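Local coordinates for protein CDP-glucose-4,6-dehydratase (Yersinia pseudotuberculosis, PDB 1RKX) that binds NAD and probably catalyses the 4,6-dehydration of CDP-D-glucose, as a short-chain dehydrogenase/reductase-type enzyme, at residues V84-A89 / V112-A117. Residues are numbered along the deposited sequence; the frame is centred on the assembly and turned at random.
Sequences VFHMAA and VYLLEA. With NAD (nicotinamide-adenine-dinucleotide), chain G.
L114 reaches from helix 100-121 onto the strand ending at H86, and its two methyl groups divide the work. CD2 sits against the root of the histidine, 3.6 Å from H86 CB and 3.7 Å from H86 CG, approaching the imidazole obliquely. CD1 turns toward the ring nitrogen, 4.0 Å from H86 ND1, and also meets V84 CG1 at 4.2 Å. The two longer side chains run past each other in opposite directions, so they touch along their flanks. L114 gets there with CG anti to its backbone N (chi1 178°), which carries the fork out from the helix to the strand; CG of H86 is likewise anti, and the ring extends from the strand beside L114.

The polar rim of that ring is dealt with elsewhere: ND1 hydrogen-bonds T15 OG1 on the neighbouring strand 11-15, and NE2 makes a weak bond to T111 OG1, one residue before the helical segment. V84 and H86, alternate residues of a central strand in the parallel Rossmann sheet, both face the helix, while F85 points to the other side. Helix 100-121 belongs to the beta-alpha-beta crossover from strand 83-86 to the adjacent strand 126-130, and here packs back on the first strand of the unit.

Past H86 the strand gives way to a loop that supplies part of the NAD site. M87 O accepts a hydrogen bond from NAD O3D at 3.0 Å, and A89 N donates to NAD O4B at 3.3 Å.

Across the interface itself there is no hydrogen bond: here the helix meets the strand through van der Waals contact of the leucine methyls with V84 and the carbon side of H86, while the bond to T15, with the weak one to T111, should restrain the imidazole's rotation, just before the strand's carboxy end turns into the NAD site.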
loop_
_atom_site.group_PDB
_atom_site.type_symbol
_atom_site.label_atom_id
_atom_site.label_comp_id
_atom_site.label_asym_id
_atom_site.label_seq_id
_atom_site.Cartn_x
_atom_site.Cartn_y
_atom_site.Cartn_z
ATOM N N VAL C 84 -10.779 28.484 -14.819
ATOM C CA VAL C 84 -9.991 29.067 -13.749
ATOM C C VAL C 84 -8.696 28.298 -13.494
ATOM O O VAL C 84 -8.701 27.072 -13.413
ATOM C CB VAL C 84 -10.776 29.092 -12.421
ATOM C CG1 VAL C 84 -9.880 29.634 -11.306
ATOM C CG2 VAL C 84 -12.034 29.942 -12.565
ATOM N N PHE C 85 -7.596 29.031 -13.379
ATOM C CA PHE C 85 -6.295 28.450 -13.060
ATOM C C PHE C 85 -5.880 29.089 -11.741
ATOM O O PHE C 85 -5.666 30.306 -11.674
ATOM C CB PHE C 85 -5.245 28.786 -14.122
ATOM C CG PHE C 85 -5.423 28.047 -15.418
ATOM C CD1 PHE C 85 -6.119 28.628 -16.476
ATOM C CD2 PHE C 85 -4.875 26.776 -15.591
ATOM C CE1 PHE C 85 -6.263 27.953 -17.695
ATOM C CE2 PHE C 85 -5.011 26.089 -16.804
ATOM C CZ PHE C 85 -5.707 26.682 -17.860
ATOM N N HIS C 86 -5.781 28.282 -10.688
ATOM C CA HIS C 86 -5.392 28.799 -9.383
ATOM C C HIS C 86 -3.907 28.562 -9.150
ATOM O O HIS C 86 -3.491 27.444 -8.842
ATOM C CB HIS C 86 -6.229 28.128 -8.285
ATOM C CG HIS C 86 -5.858 28.542 -6.891
ATOM N ND1 HIS C 86 -5.689 29.859 -6.522
ATOM C CD2 HIS C 86 -5.635 27.807 -5.774
ATOM C CE1 HIS C 86 -5.375 29.920 -5.239
ATOM N NE2 HIS C 86 -5.337 28.688 -4.761
ATOM N N MET C 87 -3.108 29.615 -9.309
ATOM C CA MET C 87 -1.674 29.504 -9.109
ATOM C C MET C 87 -1.129 30.349 -7.968
ATOM O O MET C 87 0.049 30.250 -7.636
ATOM C CB MET C 87 -0.927 29.842 -10.400
ATOM C CG MET C 87 -1.072 28.768 -11.461
ATOM S SD MET C 87 0.219 28.826 -12.713
ATOM C CE MET C 87 -0.460 30.019 -13.796
ATOM N N ALA C 88 -1.978 31.178 -7.370
ATOM C CA ALA C 88 -1.540 32.024 -6.267
ATOM C C ALA C 88 -1.268 31.176 -5.026
ATOM O O ALA C 88 -2.077 30.325 -4.646
ATOM C CB ALA C 88 -2.596 33.084 -5.955
ATOM N N ALA C 89 -0.121 31.415 -4.401
ATOM C CA ALA C 89 0.258 30.684 -3.204
ATOM C C ALA C 89 1.571 31.220 -2.650
ATOM O O ALA C 89 2.291 31.937 -3.340
ATOM C CB ALA C 89 0.413 29.192 -3.535
ATOM N N VAL C 112 -9.586 27.288 -0.409
ATOM C CA VAL C 112 -10.968 27.139 0.038
ATOM C C VAL C 112 -11.822 28.310 -0.462
ATOM O O VAL C 112 -12.913 28.103 -1.005
ATOM C CB VAL C 112 -11.059 27.072 1.587
ATOM C CG1 VAL C 112 -12.515 27.207 2.035
ATOM C CG2 VAL C 112 -10.478 25.744 2.080
ATOM N N TYR C 113 -11.324 29.533 -0.290
ATOM C CA TYR C 113 -12.055 30.725 -0.736
ATOM C C TYR C 113 -12.285 30.734 -2.252
ATOM O O TYR C 113 -13.343 31.155 -2.728
ATOM C CB TYR C 113 -11.300 31.994 -0.329
ATOM C CG TYR C 113 -11.179 32.205 1.172
ATOM C CD1 TYR C 113 -10.106 32.918 1.702
ATOM C CD2 TYR C 113 -12.129 31.686 2.062
ATOM C CE1 TYR C 113 -9.969 33.108 3.073
ATOM C CE2 TYR C 113 -12.003 31.876 3.444
ATOM C CZ TYR C 113 -10.918 32.586 3.935
ATOM O OH TYR C 113 -10.761 32.775 5.287
ATOM N N LEU C 114 -11.294 30.278 -3.009
ATOM C CA LEU C 114 -11.417 30.233 -4.464
ATOM C C LEU C 114 -12.514 29.255 -4.881
ATOM O O LEU C 114 -13.388 29.590 -5.693
ATOM C CB LEU C 114 -10.094 29.802 -5.103
ATOM C CG LEU C 114 -10.196 29.689 -6.629
ATOM C CD1 LEU C 114 -9.498 30.875 -7.267
ATOM C CD2 LEU C 114 -9.590 28.382 -7.101
ATOM N N LEU C 115 -12.469 28.047 -4.324
ATOM C CA LEU C 115 -13.459 27.022 -4.639
ATOM C C LEU C 115 -14.857 27.430 -4.175
ATOM O O LEU C 115 -15.849 27.148 -4.851
ATOM C CB LEU C 115 -13.051 25.680 -4.015
ATOM C CG LEU C 115 -11.750 25.096 -4.585
ATOM C CD1 LEU C 115 -11.314 23.871 -3.780
ATOM C CD2 LEU C 115 -11.967 24.729 -6.051
ATOM N N GLU C 116 -14.938 28.113 -3.034
ATOM C CA GLU C 116 -16.230 28.568 -2.523
ATOM C C GLU C 116 -16.823 29.609 -3.478
ATOM O O GLU C 116 -18.022 29.595 -3.767
ATOM C CB GLU C 116 -16.059 29.176 -1.125
ATOM C CG GLU C 116 -17.359 29.579 -0.423
ATOM C CD GLU C 116 -18.256 28.398 -0.074
ATOM O OE1 GLU C 116 -17.837 27.230 -0.235
ATOM O OE2 GLU C 116 -19.397 28.647 0.374
ATOM N N ALA C 117 -15.976 30.510 -3.972
ATOM C CA ALA C 117 -16.428 31.543 -4.899
ATOM C C ALA C 117 -16.961 30.894 -6.172
ATOM O O ALA C 117 -18.023 31.261 -6.680
ATOM C CB ALA C 117 -15.279 32.487 -5.233
HETATM P PA NAD G . 5.839 33.131 -7.770
HETATM O O1A NAD G . 6.225 33.568 -6.411
HETATM O O2A NAD G . 6.586 33.726 -8.910
HETATM O O5B NAD G . 4.272 33.387 -8.022
HETATM C C5B NAD G . 3.361 33.310 -6.900
HETATM C C4B NAD G . 2.091 34.118 -7.170
HETATM O O4B NAD G . 1.339 33.936 -5.948
HETATM C C3B NAD G . 2.350 35.612 -7.285
HETATM O O3B NAD G . 1.658 36.072 -8.464
HETATM C C2B NAD G . 1.795 36.149 -5.979
HETATM O O2B NAD G . 1.365 37.537 -6.060
HETATM C C1B NAD G . 0.700 35.156 -5.684
HETATM N N9A NAD G . 0.287 35.178 -4.289
HETATM C C8A NAD G . 0.985 34.734 -3.197
HETATM N N7A NAD G . 0.338 34.906 -2.047
HETATM C C5A NAD G . -0.852 35.499 -2.423
HETATM C C6A NAD G . -1.962 35.934 -1.666
HETATM N N6A NAD G . -2.093 35.853 -0.358
HETATM N N1A NAD G . -3.010 36.496 -2.347
HETATM C C2A NAD G . -2.904 36.598 -3.712
HETATM N N3A NAD G . -1.929 36.231 -4.515
HETATM C C4A NAD G . -0.909 35.678 -3.803
HETATM O O3 NAD G . 5.919 31.573 -7.820
HETATM P PN NAD G . 5.650 30.522 -9.045
HETATM O O1N NAD G . 6.947 29.874 -9.259
HETATM O O2N NAD G . 5.173 31.291 -10.223
HETATM O O5D NAD G . 4.623 29.500 -8.409
HETATM C C5D NAD G . 3.331 29.410 -9.020
HETATM C C4D NAD G . 2.511 28.331 -8.340
HETATM O O4D NAD G . 3.212 27.080 -8.647
HETATM C C3D NAD G . 2.398 28.340 -6.816
HETATM O O3D NAD G . 1.139 27.736 -6.456
HETATM C C2D NAD G . 3.569 27.460 -6.402
HETATM O O2D NAD G . 3.369 26.947 -5.074
HETATM C C1D NAD G . 3.506 26.387 -7.456
HETATM N N1N NAD G . 4.763 25.657 -7.577
HETATM C C2N NAD G . 5.894 26.193 -8.219
HETATM C C3N NAD G . 7.137 25.380 -8.400
HETATM C C7N NAD G . 8.257 25.998 -9.133
HETATM O O7N NAD G . 9.270 25.299 -9.293
HETATM N N7N NAD G . 8.224 27.254 -9.623
HETATM C C4N NAD G . 7.214 24.019 -7.746
HETATM C C5N NAD G . 5.936 23.616 -7.082
HETATM C C6N NAD G . 4.843 24.347 -7.014
#